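L-lactate dehydrogenase (Trichomonas vaginalis, PDB 4UUL) catalyses the NAD-dependent interconversion of lactate and pyruvate, and belongs to a superfamily whose members also act as malate dehydrogenases. Local coordinates at residues V86-R91 against S102-I107; P131-C136 against F151-M156; I16-S21 against T50-E55; L8-A13 against H38-P43; M190-T195 against T220-I225. The protein carries 1 engineered substitution. One frame throughout, in Å; residues are numbered along the deposited sequence.

Overall arrangement
From the N terminus, strand 5-10 leads through a glycine loop into helix 15-25, and strand 35-40 returns beside strand 5-10, so interaction 4 closes the first beta-alpha-beta unit. Interaction 3 crosses it along the chain, its segments alternating with those of interaction 4, and pairs helix 15-25 with helix 46-57; the two contacts touch through Ile9, Leu39 and Ala12. Interaction 1 then folds the loop after strand 82-85 onto helix 97-118, touching interaction 4 at Thr10. Interaction 2 follows in series, closing the unit that ends at strand 151-153, and meets interaction 1 where Asn104 packs on Asn135. Interaction 5 lies apart in the C-terminal domain, joining strand 191-193 to helix 214-236.

Interaction 1. Residues V86-R91 against S102-I107; sequences VASMPR and SSNSVI. Engineered in segment 86-91: Arg91 (natural residue Leu).
The side-chain amide of Asn104 grips the backbone of Met89 at both ends. Its OD1 accepts from Met89 N at 2.8 Å, with the donor tilted 21° from the carbonyl plane, while its ND2 gives a nearly straight bond (176° at the hydrogen) to Met89 O at 3.0 Å. The second bond lies in the amide plane of Asn104 and uses a lone pair of the Met89 carbonyl, so the pair of bonds fixes the turn of the amide about its chi2. ND2 also donates to Leu100 O, one turn back in helix 97-118. Ser88 CB packs against the other end of the amide, 3.4 Å from Asn104 OD1.

Met89 CG, set beside its backbone N (chi1 -48°), lies against Ile107 CG1, and a bend at chi2 keeps SD near Ile107 CD1 at 3.8 Å; both residues have a second conformer, and this describes one. Beside the amide, one water links the segments: it donates to Pro90 O and accepts from Ser103 OG at 2.7 Å. The engineered Arg91 leads its guanidinium away from the helix, toward Gln95 O.

Ser88 contacts NADH in another structure of this protein, and Asn104 is a predicted NAD-binding residue; the paired amide bonds are consistent with holding, beside the Rossmann cofactor site, the start of what is in relatives the mobile active-site loop.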
# COMPACT_ATOMS: atom_id res chain seq x y z
N VAL B 86 -9.92 -1.13 13.17
CA VAL B 86 -10.56 -1.30 11.86
C VAL B 86 -11.77 -2.21 11.96
O VAL B 86 -12.80 -1.97 11.34
CB VAL B 86 -9.55 -1.92 10.86
CG1 VAL B 86 -10.19 -2.27 9.54
CG2 VAL B 86 -8.40 -0.92 10.68
N ALA B 87 -11.65 -3.28 12.75
CA ALA B 87 -12.71 -4.28 12.86
C ALA B 87 -13.96 -3.65 13.47
O ALA B 87 -13.89 -2.91 14.43
CB ALA B 87 -12.25 -5.48 13.74
N SER B 88 -15.11 -4.10 12.98
CA SER B 88 -16.41 -3.75 13.55
C SER B 88 -17.42 -4.79 13.07
O SER B 88 -17.12 -5.59 12.21
CB SER B 88 -16.81 -2.37 13.12
OG SER B 88 -17.04 -2.31 11.76
N MET B 89 -18.61 -4.80 13.64
CA MET B 89 -19.68 -5.67 13.20
C MET B 89 -20.36 -5.00 12.02
O MET B 89 -20.77 -3.84 12.11
CB MET B 89 -20.67 -5.88 14.36
CG MET B 89 -19.97 -6.25 15.66
SD MET B 89 -19.12 -7.85 15.57
CE MET B 89 -20.54 -8.93 15.43
N PRO B 90 -20.48 -5.73 10.90
CA PRO B 90 -21.23 -5.15 9.80
C PRO B 90 -22.74 -5.22 10.14
O PRO B 90 -23.20 -6.04 10.92
CB PRO B 90 -20.86 -6.04 8.60
CG PRO B 90 -20.52 -7.31 9.18
CD PRO B 90 -19.86 -7.02 10.50
N ARG B 91 -23.50 -4.38 9.49
CA ARG B 91 -24.96 -4.45 9.60
C ARG B 91 -25.46 -5.75 8.95
O ARG B 91 -25.00 -6.11 7.88
CB ARG B 91 -25.57 -3.22 8.94
CG ARG B 91 -27.07 -2.99 9.33
CD ARG B 91 -27.62 -1.79 8.55
NE ARG B 91 -27.45 -1.97 7.10
CZ ARG B 91 -28.29 -2.64 6.31
NH1 ARG B 91 -29.42 -3.16 6.80
NH2 ARG B 91 -28.02 -2.77 5.02
N SER B 102 -26.09 -0.73 18.14
CA SER B 102 -26.24 -1.66 19.27
C SER B 102 -25.27 -2.83 19.20
O SER B 102 -24.60 -3.13 20.17
CB SER B 102 -27.64 -2.22 19.30
OG SER B 102 -28.54 -1.19 19.63
N SER B 103 -25.14 -3.45 18.04
CA SER B 103 -24.30 -4.62 17.97
C SER B 103 -22.84 -4.22 18.23
O SER B 103 -22.05 -4.93 18.87
CB SER B 103 -24.47 -5.31 16.61
OG SER B 103 -23.94 -4.47 15.58
N ASN B 104 -22.44 -3.07 17.71
CA ASN B 104 -21.07 -2.62 17.89
C ASN B 104 -20.75 -2.18 19.32
O ASN B 104 -19.60 -2.14 19.72
CB ASN B 104 -20.70 -1.58 16.85
CG ASN B 104 -20.37 -2.23 15.54
OD1 ASN B 104 -19.27 -2.73 15.38
ND2 ASN B 104 -21.30 -2.28 14.64
N SER B 105 -21.78 -1.75 20.07
CA SER B 105 -21.54 -1.24 21.39
C SER B 105 -20.83 -2.29 22.25
O SER B 105 -19.94 -1.95 23.01
CB SER B 105 -22.83 -0.72 22.05
OG SER B 105 -23.73 -1.78 22.37
N VAL B 106 -21.21 -3.56 22.12
CA VAL B 106 -20.62 -4.61 22.93
C VAL B 106 -19.11 -4.78 22.59
O VAL B 106 -18.25 -4.87 23.45
CB VAL B 106 -21.38 -5.92 22.73
CG1 VAL B 106 -20.64 -7.06 23.45
CG2 VAL B 106 -22.87 -5.80 23.23
N ILE B 107 -18.84 -4.83 21.29
CA ILE B 107 -17.49 -4.97 20.77
C ILE B 107 -16.59 -3.88 21.33
O ILE B 107 -15.51 -4.14 21.86
CB ILE B 107 -17.53 -4.86 19.22
CG1 ILE B 107 -18.33 -6.02 18.63
CG2 ILE B 107 -16.13 -4.80 18.64
CD1 ILE B 107 -18.01 -7.37 19.20
O HOH W 1 -24.77 -5.50 13.17

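Interaction 2. Residues P131-C136 against F151-M156; sequences PDNTNC and FSSLSM
Cys136 and Phe151 meet through sulfur and methylene: Cys136 SG lies 3.7 Å from Phe151 CB and equally near Ser152 O. The thiol points to the strand because SG stands opposite the backbone N (chi1 -173°). Its distance to the centroid of the Phe151 ring is 5.5 Å, an oblique sulfur-aromatic contact. One turn earlier in the helix, Ser153 packs loosely against Asp132 and Asn133, its CB 4.0 Å from Asp132 OD2 and its OG the same distance from Asn133 CG.

Polar contact between the segments runs through a water that lies 2.7 Å from Ser153 OG and donates toward Asp132 OD2 and Asn133 OD1, with more acceptors in reach than it has protons. Asp132 OD2 also lies 3.0 Å from Leu154 O, two acceptors side by side without a bond.

Helix 132-136 runs nearly antiparallel to strand 151-153, at 167° with their axes 7.9 Å apart, as expected within a beta-alpha-beta unit, here strand 124-127, helix 132-141 and strand 151-153 of the Rossmann sheet. Pro131, joined by a cis peptide bond, occupies the N-cap of this helix.

A second shell orients the polar groups. Asp132 OD1 is hydrogen-bonded to His186 ND1, the predicted proton acceptor, which matches the Asp-His pair of lactate and malate dehydrogenases. Asn133 ND2 is held by the carbonyls of Val284 and Gly184. Asp132 and Leu154 contact NADH in another structure of this protein. On the reverse side of the strand, Ser152 OG bonds to His251 NE2.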
# COMPACT_ATOMS: atom_id res chain seq x y z
N PRO B 131 -20.06 2.19 13.38
CA PRO B 131 -20.14 3.65 13.33
C PRO B 131 -19.05 4.29 14.20
O PRO B 131 -19.03 4.09 15.40
CB PRO B 131 -21.55 3.93 13.88
CG PRO B 131 -21.82 2.78 14.84
CD PRO B 131 -21.08 1.60 14.30
N ASP B 132 -18.06 4.93 13.57
CA ASP B 132 -16.81 5.21 14.24
C ASP B 132 -16.93 6.21 15.39
O ASP B 132 -16.35 5.98 16.45
CB ASP B 132 -15.68 5.57 13.26
CG ASP B 132 -15.95 6.76 12.41
OD1 ASP B 132 -17.12 7.23 12.32
OD2 ASP B 132 -14.99 7.21 11.79
N ASN B 133 -17.65 7.34 15.25
CA ASN B 133 -17.72 8.26 16.35
C ASN B 133 -18.30 7.60 17.59
O ASN B 133 -17.82 7.81 18.71
CB ASN B 133 -18.61 9.48 16.04
CG ASN B 133 -18.18 10.29 14.84
OD1 ASN B 133 -18.08 9.77 13.72
ND2 ASN B 133 -17.99 11.59 15.05
N THR B 134 -19.38 6.86 17.41
CA THR B 134 -20.05 6.24 18.56
C THR B 134 -19.24 5.06 19.11
O THR B 134 -19.10 4.95 20.33
CB THR B 134 -21.46 5.86 18.24
OG1 THR B 134 -22.15 7.08 17.98
CG2 THR B 134 -22.14 5.11 19.38
N ASN B 135 -18.62 4.26 18.23
CA ASN B 135 -17.74 3.25 18.70
C ASN B 135 -16.60 3.83 19.54
O ASN B 135 -16.21 3.24 20.56
CB ASN B 135 -17.15 2.48 17.51
CG ASN B 135 -18.18 1.60 16.80
OD1 ASN B 135 -19.21 1.23 17.36
ND2 ASN B 135 -17.81 1.12 15.62
N CYS B 136 -16.07 4.97 19.09
CA CYS B 136 -15.00 5.63 19.80
C CYS B 136 -15.45 6.07 21.21
O CYS B 136 -14.77 5.86 22.20
CB CYS B 136 -14.51 6.82 19.00
SG CYS B 136 -13.03 7.63 19.65
N PHE B 151 -8.00 8.93 22.40
CA PHE B 151 -8.98 8.45 21.42
C PHE B 151 -9.30 9.46 20.35
O PHE B 151 -9.49 10.64 20.62
CB PHE B 151 -10.31 8.12 22.13
CG PHE B 151 -10.21 6.93 23.05
CD1 PHE B 151 -10.40 5.65 22.58
CD2 PHE B 151 -9.87 7.09 24.38
CE1 PHE B 151 -10.26 4.55 23.40
CE2 PHE B 151 -9.72 5.98 25.24
CZ PHE B 151 -9.93 4.72 24.74
N SER B 152 -9.47 8.96 19.13
CA SER B 152 -10.01 9.77 18.05
C SER B 152 -10.65 8.84 17.01
O SER B 152 -10.42 7.64 17.06
CB SER B 152 -8.95 10.69 17.44
OG SER B 152 -7.94 9.96 16.80
N SER B 153 -11.40 9.44 16.10
CA SER B 153 -12.04 8.71 15.03
C SER B 153 -11.73 9.35 13.69
O SER B 153 -11.34 10.51 13.59
CB SER B 153 -13.54 8.59 15.24
OG SER B 153 -14.24 9.83 15.17
N LEU B 154 -11.79 8.53 12.63
CA LEU B 154 -11.32 8.91 11.31
C LEU B 154 -12.37 9.61 10.46
O LEU B 154 -13.29 8.96 9.98
CB LEU B 154 -10.84 7.64 10.57
CG LEU B 154 -10.16 7.91 9.25
CD1 LEU B 154 -8.88 8.69 9.43
CD2 LEU B 154 -9.86 6.64 8.52
N SER B 155 -12.15 10.88 10.17
CA SER B 155 -12.98 11.63 9.22
C SER B 155 -12.15 12.10 8.00
O SER B 155 -12.72 12.66 7.07
CB SER B 155 -13.72 12.77 9.93
OG SER B 155 -12.82 13.55 10.58
N MET B 156 -10.86 11.73 7.94
CA MET B 156 -10.05 12.23 6.81
C MET B 156 -10.38 11.62 5.44
O MET B 156 -10.06 12.24 4.44
CB MET B 156 -8.55 12.05 7.08
CG MET B 156 -7.97 13.22 7.86
SD MET B 156 -8.09 14.82 7.06
CE MET B 156 -7.21 14.45 5.54
O HOH W 2 -15.15 9.99 12.62

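Interaction 3. Residues I16-S21 against T50-E55; sequences IGYILS and TALTME
Polar contact between the helices rests on Tyr18 OH, which donates to Glu55 OE2 at 2.6 Å. The phenol meets the carboxylate from its syn side but 32° out of plane, and Glu55 OE2 lies at the edge of the ring, in its plane. Tyr18 CG stands opposite its backbone N (chi1 -179°), sending the ring toward the second helix. Both groups have further partners on the second subunit: Tyr18 OH is bonded to Ala242 N of that chain, and Glu55 OE1 to its Ala241 N and Ser243 OG. Arg236 of that subunit makes a cation-pi contact with Tyr18 and a long, weak ion pair with Glu55 OE2, which may favour the ionised form of the carboxylate.

Segments 16-21 and 50-55 run nearly parallel, crossing at -19° with their axes 10.6 Å apart. Helix 15-25 is the first helix of the Rossmann domain, following its glycine-rich loop, and Ile16 at its start contacts NADH in another structure of this protein.

Apolar contact comes from Leu52, which lies between the helices. Its CD1 is 4.0 Å from Tyr18 CD1, the two side chains sliding past each other in opposite directions.

Oxygens of helix 15-25 border the same leucine. Leu52 CD2 approaches Gly17 O at 4.3 Å, and Ser21 OG lies within hydrogen-bonding distance of two carbonyls of its own helix, Gly17 O and Tyr18 O.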
# COMPACT_ATOMS: atom_id res chain seq x y z
N ILE B 16 -8.13 -3.74 4.37
CA ILE B 16 -7.49 -2.59 4.97
C ILE B 16 -6.26 -3.07 5.75
O ILE B 16 -5.14 -2.51 5.62
CB ILE B 16 -8.46 -1.79 5.82
CG1 ILE B 16 -9.49 -1.09 4.91
CG2 ILE B 16 -7.70 -0.83 6.68
CD1 ILE B 16 -10.68 -0.46 5.65
N GLY B 17 -6.41 -4.11 6.55
CA GLY B 17 -5.30 -4.57 7.33
C GLY B 17 -4.09 -4.98 6.51
O GLY B 17 -2.93 -4.76 6.90
N TYR B 18 -4.39 -5.62 5.40
CA TYR B 18 -3.36 -6.10 4.48
C TYR B 18 -2.51 -4.90 4.02
O TYR B 18 -1.26 -4.95 4.03
CB TYR B 18 -4.03 -6.76 3.30
CG TYR B 18 -3.12 -7.34 2.24
CD1 TYR B 18 -2.41 -8.51 2.46
CD2 TYR B 18 -3.02 -6.78 1.02
CE1 TYR B 18 -1.60 -9.08 1.48
CE2 TYR B 18 -2.26 -7.34 0.03
CZ TYR B 18 -1.55 -8.48 0.27
OH TYR B 18 -0.85 -9.01 -0.76
N ILE B 19 -3.16 -3.86 3.53
CA ILE B 19 -2.45 -2.72 2.99
C ILE B 19 -1.77 -1.92 4.13
O ILE B 19 -0.64 -1.45 4.00
CB ILE B 19 -3.35 -1.81 2.10
CG1 ILE B 19 -3.95 -2.62 0.95
CG2 ILE B 19 -2.60 -0.61 1.61
CD1 ILE B 19 -5.03 -1.93 0.19
N LEU B 20 -2.55 -1.65 5.17
CA LEU B 20 -2.05 -0.87 6.28
C LEU B 20 -0.80 -1.46 6.92
O LEU B 20 0.15 -0.75 7.23
CB LEU B 20 -3.18 -0.74 7.29
CG LEU B 20 -3.03 0.10 8.51
CD1 LEU B 20 -2.72 1.56 8.15
CD2 LEU B 20 -4.32 -0.02 9.37
N SER B 21 -0.82 -2.75 7.14
CA SER B 21 0.34 -3.40 7.73
C SER B 21 1.57 -3.24 6.87
O SER B 21 2.62 -2.90 7.39
CB SER B 21 0.07 -4.88 8.02
OG SER B 21 -0.24 -5.59 6.83
N THR B 50 -2.12 -15.53 8.47
CA THR B 50 -0.84 -16.16 8.24
C THR B 50 -0.30 -15.76 6.86
O THR B 50 0.89 -15.45 6.72
CB THR B 50 -0.94 -17.67 8.39
OG1 THR B 50 -1.27 -17.96 9.75
CG2 THR B 50 0.39 -18.34 8.05
N ALA B 51 -1.17 -15.77 5.84
CA ALA B 51 -0.76 -15.32 4.52
C ALA B 51 -0.22 -13.89 4.55
O ALA B 51 0.77 -13.59 3.89
CB ALA B 51 -1.89 -15.43 3.52
N LEU B 52 -0.89 -13.00 5.27
CA LEU B 52 -0.42 -11.61 5.41
C LEU B 52 0.99 -11.60 5.99
O LEU B 52 1.87 -10.93 5.49
CB LEU B 52 -1.38 -10.74 6.24
CG LEU B 52 -0.72 -9.49 6.87
CD1 LEU B 52 -0.30 -8.58 5.80
CD2 LEU B 52 -1.74 -8.78 7.77
N THR B 53 1.19 -12.32 7.08
CA THR B 53 2.50 -12.28 7.72
C THR B 53 3.58 -12.85 6.83
O THR B 53 4.72 -12.39 6.86
CB THR B 53 2.54 -12.90 9.11
OG1 THR B 53 2.30 -14.29 9.03
CG2 THR B 53 1.51 -12.24 10.02
N MET B 54 3.23 -13.84 6.01
CA MET B 54 4.23 -14.40 5.10
C MET B 54 4.64 -13.32 4.08
O MET B 54 5.83 -13.22 3.70
CB MET B 54 3.62 -15.56 4.39
CG MET B 54 3.51 -16.80 5.23
SD MET B 54 2.50 -18.12 4.44
CE MET B 54 3.71 -18.92 3.42
N GLU B 55 3.70 -12.53 3.57
CA GLU B 55 4.06 -11.44 2.68
C GLU B 55 4.84 -10.36 3.36
O GLU B 55 5.81 -9.83 2.76
CB GLU B 55 2.87 -10.88 1.91
CG GLU B 55 2.37 -11.84 0.86
CD GLU B 55 1.54 -11.13 -0.17
OE1 GLU B 55 2.12 -10.38 -1.00
OE2 GLU B 55 0.29 -11.27 -0.13

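Interaction 4. Residues L8-A13 against H38-P43; sequences LITGAA and HLLDIP
Ile9 and Leu39 lie side by side on one face of two parallel strands that form the start of a Rossmann fold: strands 5-10 and 35-40, linked through the glycine-rich loop and helix 15-25 as a beta-alpha-beta unit. The strands are bonded by Ile9 N to His38 O at 2.9 Å and by Leu40 N to Ile9 O at 3.0 Å.

The tight part of the contact is the buried face that carries Ile9. There Ile9 CD1 approaches Leu39 CD2 at 4.1 Å, and Ala12 CB from the loop closes on Leu39 CB at 3.8 Å; Leu49 and Thr53 of helix 46-57 also pack there. On the other face, Leu8 CG stands opposite its backbone N (chi1 169°), directing the side chain toward the neighbouring strand, with CD1 4.0 Å from Leu40 CB. Thr10 CG2 touches Leu40 CD2, while Thr10 OG1 is taken by Ala87 N.

Leu40 already lies toward the more open end, the cofactor side, where it, Gly11 and Asp41 are only partly covered and regular pairing gives way to the loop. Gly11 turns the chain at positive phi, and Ala12 N reaches back to Leu40 O at 3.0 Å, the donor tilted 31° from the carbonyl plane. Asp41 contacts NADH in another structure of this protein, in keeping with the acidic residue that ends the second strand of NAD-dependent Rossmann folds. Its carboxylate is braced at both oxygens: OD1 accepts from Ile42 N, and OD2 takes Ala13 N at 2.9 Å on its anti lone pair.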
# COMPACT_ATOMS: atom_id res chain seq x y z
N LEU B 8 -1.01 -1.81 16.94
CA LEU B 8 -2.10 -2.78 16.79
C LEU B 8 -2.95 -2.44 15.56
O LEU B 8 -3.33 -1.29 15.34
CB LEU B 8 -2.99 -2.77 18.02
CG LEU B 8 -4.31 -3.52 17.92
CD1 LEU B 8 -4.13 -5.03 17.68
CD2 LEU B 8 -5.16 -3.29 19.14
N ILE B 9 -3.29 -3.46 14.78
CA ILE B 9 -4.31 -3.40 13.75
C ILE B 9 -5.32 -4.51 14.02
O ILE B 9 -4.95 -5.66 14.09
CB ILE B 9 -3.72 -3.58 12.32
CG1 ILE B 9 -2.62 -2.54 12.06
CG2 ILE B 9 -4.83 -3.52 11.29
CD1 ILE B 9 -1.81 -2.86 10.80
N THR B 10 -6.58 -4.13 14.27
CA THR B 10 -7.64 -5.11 14.42
C THR B 10 -8.25 -5.43 13.08
O THR B 10 -8.08 -4.69 12.12
CB THR B 10 -8.74 -4.64 15.41
OG1 THR B 10 -9.42 -3.55 14.80
CG2 THR B 10 -8.13 -4.29 16.73
N GLY B 11 -8.96 -6.55 12.96
CA GLY B 11 -9.43 -6.96 11.64
C GLY B 11 -8.30 -7.14 10.64
O GLY B 11 -8.45 -6.88 9.45
N ALA B 12 -7.15 -7.58 11.14
CA ALA B 12 -5.92 -7.47 10.37
C ALA B 12 -5.90 -8.29 9.10
O ALA B 12 -5.11 -7.98 8.23
CB ALA B 12 -4.71 -7.76 11.23
N ALA B 13 -6.73 -9.32 9.02
CA ALA B 13 -6.77 -10.17 7.84
C ALA B 13 -7.55 -9.59 6.67
O ALA B 13 -7.54 -10.12 5.58
CB ALA B 13 -7.31 -11.52 8.20
N HIS B 38 1.14 -5.76 16.00
CA HIS B 38 0.19 -6.67 16.65
C HIS B 38 -1.02 -6.77 15.73
O HIS B 38 -1.65 -5.76 15.42
CB HIS B 38 -0.23 -6.13 18.00
CG HIS B 38 0.88 -5.99 18.98
ND1 HIS B 38 0.88 -6.66 20.19
CD2 HIS B 38 1.99 -5.22 19.00
CE1 HIS B 38 1.96 -6.33 20.88
NE2 HIS B 38 2.67 -5.47 20.18
N LEU B 39 -1.27 -7.98 15.22
CA LEU B 39 -2.24 -8.21 14.16
C LEU B 39 -3.33 -9.12 14.70
O LEU B 39 -3.10 -10.32 14.92
CB LEU B 39 -1.54 -8.83 12.94
CG LEU B 39 -0.38 -8.00 12.41
CD1 LEU B 39 0.39 -8.78 11.37
CD2 LEU B 39 -0.89 -6.73 11.75
N LEU B 40 -4.51 -8.54 14.99
CA LEU B 40 -5.59 -9.24 15.64
C LEU B 40 -6.70 -9.56 14.67
O LEU B 40 -7.13 -8.70 13.89
CB LEU B 40 -6.14 -8.41 16.80
CG LEU B 40 -7.34 -8.94 17.57
CD1 LEU B 40 -6.99 -10.23 18.31
CD2 LEU B 40 -7.91 -7.89 18.54
N ASP B 41 -7.20 -10.80 14.72
CA ASP B 41 -8.41 -11.16 13.98
C ASP B 41 -9.05 -12.37 14.67
O ASP B 41 -8.63 -12.74 15.75
CB ASP B 41 -8.15 -11.33 12.47
CG ASP B 41 -9.29 -10.87 11.59
OD1 ASP B 41 -10.46 -11.13 11.95
OD2 ASP B 41 -9.02 -10.22 10.55
N ILE B 42 -10.10 -12.90 14.07
CA ILE B 42 -10.85 -13.98 14.67
C ILE B 42 -10.39 -15.32 14.10
O ILE B 42 -9.78 -15.37 13.04
CB ILE B 42 -12.34 -13.81 14.46
CG1 ILE B 42 -12.68 -13.70 12.98
CG2 ILE B 42 -12.85 -12.61 15.27
CD1 ILE B 42 -14.21 -13.85 12.73
N PRO B 43 -10.68 -16.42 14.80
CA PRO B 43 -10.13 -17.70 14.37
C PRO B 43 -10.37 -18.08 12.91
O PRO B 43 -9.42 -18.61 12.31
CB PRO B 43 -10.80 -18.69 15.36
CG PRO B 43 -10.99 -17.89 16.58
CD PRO B 43 -11.38 -16.53 16.09

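Interaction 5. Residues M190-T195 against T220-I225; sequences MVADLT and TFFKKI
Leu194 and Phe221 approach from opposite directions, with one leucine methyl set squarely over the ring. Leu194 CD1 lies 3.8 Å from the ring centroid and 12° off its normal, a CH-pi contact, while CD2 reaches Phe221 CZ at 3.8 Å. The opposite face of the same ring carries Ile225 CG1, from one turn further along the helix and displaced toward the rim, so the phenyl is sandwiched between two aliphatic groups. Its edge faces the strand, with Ala192 O in the ring plane.

Ala192 CB fits between the two phenylalanines. It touches Phe221 CE2 at 3.6 Å from an oblique direction, and stands at the edge of the Phe222 ring, near its plane, 4.1 Å from CD1. Both phenylalanines hold CG opposite the backbone N, which turns neighbouring rings on the helix to the strand together.

Met190 completes the row. In the conformer described, its chain is extended up to the sulfur and then bends at chi3 (63°), placing CE 4.0 Å from both Phe222 CE1 and Ile225 CG2. Its side chain also lies about 4 Å from that of His186, the predicted proton acceptor.

Met190, Ala192 and Leu194 alternate with Val191 and Asp193, whose side chains turn instead to helix 307-337. In the alpha/beta C-terminal domain of the lactate/malate dehydrogenase family, strand 191-193 thus lies between helix 214-236 and helix 307-337, at the edge of its antiparallel sheet within this chain; it pairs with strand 177-183, and Phe221 also packs on helix 156-170 through Ala162 and Val166.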
# COMPACT_ATOMS: atom_id res chain seq x y z
N MET B 190 -23.43 14.08 8.63
CA MET B 190 -22.10 14.65 8.47
C MET B 190 -22.21 15.99 7.75
O MET B 190 -22.99 16.16 6.82
CB MET B 190 -21.27 13.75 7.60
CG MET B 190 -19.81 14.02 7.58
SD MET B 190 -18.88 12.84 6.56
CE MET B 190 -19.54 13.15 4.93
N VAL B 191 -21.39 16.94 8.19
CA VAL B 191 -21.41 18.28 7.62
C VAL B 191 -20.15 18.47 6.75
O VAL B 191 -19.04 18.62 7.28
CB VAL B 191 -21.44 19.35 8.73
CG1 VAL B 191 -21.64 20.70 8.04
CG2 VAL B 191 -22.53 19.08 9.74
N ALA B 192 -20.32 18.47 5.43
CA ALA B 192 -19.21 18.73 4.50
C ALA B 192 -19.28 20.25 4.23
O ALA B 192 -20.07 20.73 3.40
CB ALA B 192 -19.36 17.89 3.24
N ASP B 193 -18.48 20.98 4.97
CA ASP B 193 -18.54 22.43 5.02
C ASP B 193 -17.56 23.08 4.05
O ASP B 193 -16.33 22.86 4.14
CB ASP B 193 -18.19 22.85 6.44
CG ASP B 193 -18.14 24.36 6.66
OD1 ASP B 193 -18.79 25.11 5.92
OD2 ASP B 193 -17.45 24.76 7.63
N LEU B 194 -18.10 23.82 3.10
CA LEU B 194 -17.34 24.61 2.17
C LEU B 194 -17.35 26.08 2.50
O LEU B 194 -16.78 26.87 1.73
CB LEU B 194 -17.86 24.41 0.75
CG LEU B 194 -17.79 22.98 0.22
CD1 LEU B 194 -18.25 22.89 -1.26
CD2 LEU B 194 -16.40 22.31 0.43
N THR B 195 -18.02 26.48 3.57
CA THR B 195 -18.20 27.93 3.85
C THR B 195 -16.96 28.67 4.31
O THR B 195 -16.95 29.90 4.27
CB THR B 195 -19.35 28.20 4.82
OG1 THR B 195 -18.99 27.75 6.11
CG2 THR B 195 -20.61 27.53 4.37
N THR B 220 -25.90 19.36 -4.48
CA THR B 220 -25.18 18.38 -5.29
C THR B 220 -23.91 17.87 -4.62
O THR B 220 -23.62 16.66 -4.64
CB THR B 220 -24.74 18.99 -6.62
OG1 THR B 220 -25.88 19.50 -7.32
CG2 THR B 220 -24.03 17.94 -7.48
N PHE B 221 -23.11 18.79 -4.07
CA PHE B 221 -21.81 18.43 -3.54
C PHE B 221 -21.96 17.35 -2.46
O PHE B 221 -21.33 16.31 -2.54
CB PHE B 221 -21.10 19.68 -3.05
CG PHE B 221 -19.94 19.42 -2.18
CD1 PHE B 221 -18.74 18.99 -2.69
CD2 PHE B 221 -20.05 19.65 -0.83
CE1 PHE B 221 -17.67 18.74 -1.83
CE2 PHE B 221 -19.00 19.45 -0.00
CZ PHE B 221 -17.83 18.96 -0.48
N PHE B 222 -22.85 17.55 -1.49
CA PHE B 222 -22.98 16.53 -0.42
C PHE B 222 -23.53 15.22 -0.96
O PHE B 222 -23.19 14.12 -0.46
CB PHE B 222 -23.86 17.03 0.74
CG PHE B 222 -23.96 16.05 1.90
CD1 PHE B 222 -22.87 15.82 2.72
CD2 PHE B 222 -25.13 15.36 2.16
CE1 PHE B 222 -22.95 14.94 3.78
CE2 PHE B 222 -25.21 14.49 3.22
CZ PHE B 222 -24.11 14.28 4.03
N LYS B 223 -24.36 15.29 -1.98
CA LYS B 223 -24.87 14.07 -2.58
C LYS B 223 -23.73 13.27 -3.20
O LYS B 223 -23.68 12.05 -3.06
CB LYS B 223 -25.92 14.38 -3.63
CG LYS B 223 -27.24 14.79 -3.02
CD LYS B 223 -28.25 15.09 -4.09
CE LYS B 223 -29.57 15.54 -3.50
NZ LYS B 223 -30.50 15.89 -4.59
N LYS B 224 -22.82 13.96 -3.88
CA LYS B 224 -21.70 13.27 -4.50
C LYS B 224 -20.84 12.63 -3.42
O LYS B 224 -20.50 11.44 -3.53
CB LYS B 224 -20.86 14.24 -5.32
CG LYS B 224 -21.58 14.72 -6.56
CD LYS B 224 -20.80 15.80 -7.30
CE LYS B 224 -20.13 15.27 -8.54
NZ LYS B 224 -19.56 16.41 -9.34
N ILE B 225 -20.49 13.42 -2.41
CA ILE B 225 -19.73 12.93 -1.23
C ILE B 225 -20.48 11.83 -0.46
O ILE B 225 -19.86 10.86 -0.00
CB ILE B 225 -19.45 14.12 -0.20
CG1 ILE B 225 -18.59 15.21 -0.82
CG2 ILE B 225 -18.80 13.63 1.07
CD1 ILE B 225 -17.36 14.72 -1.49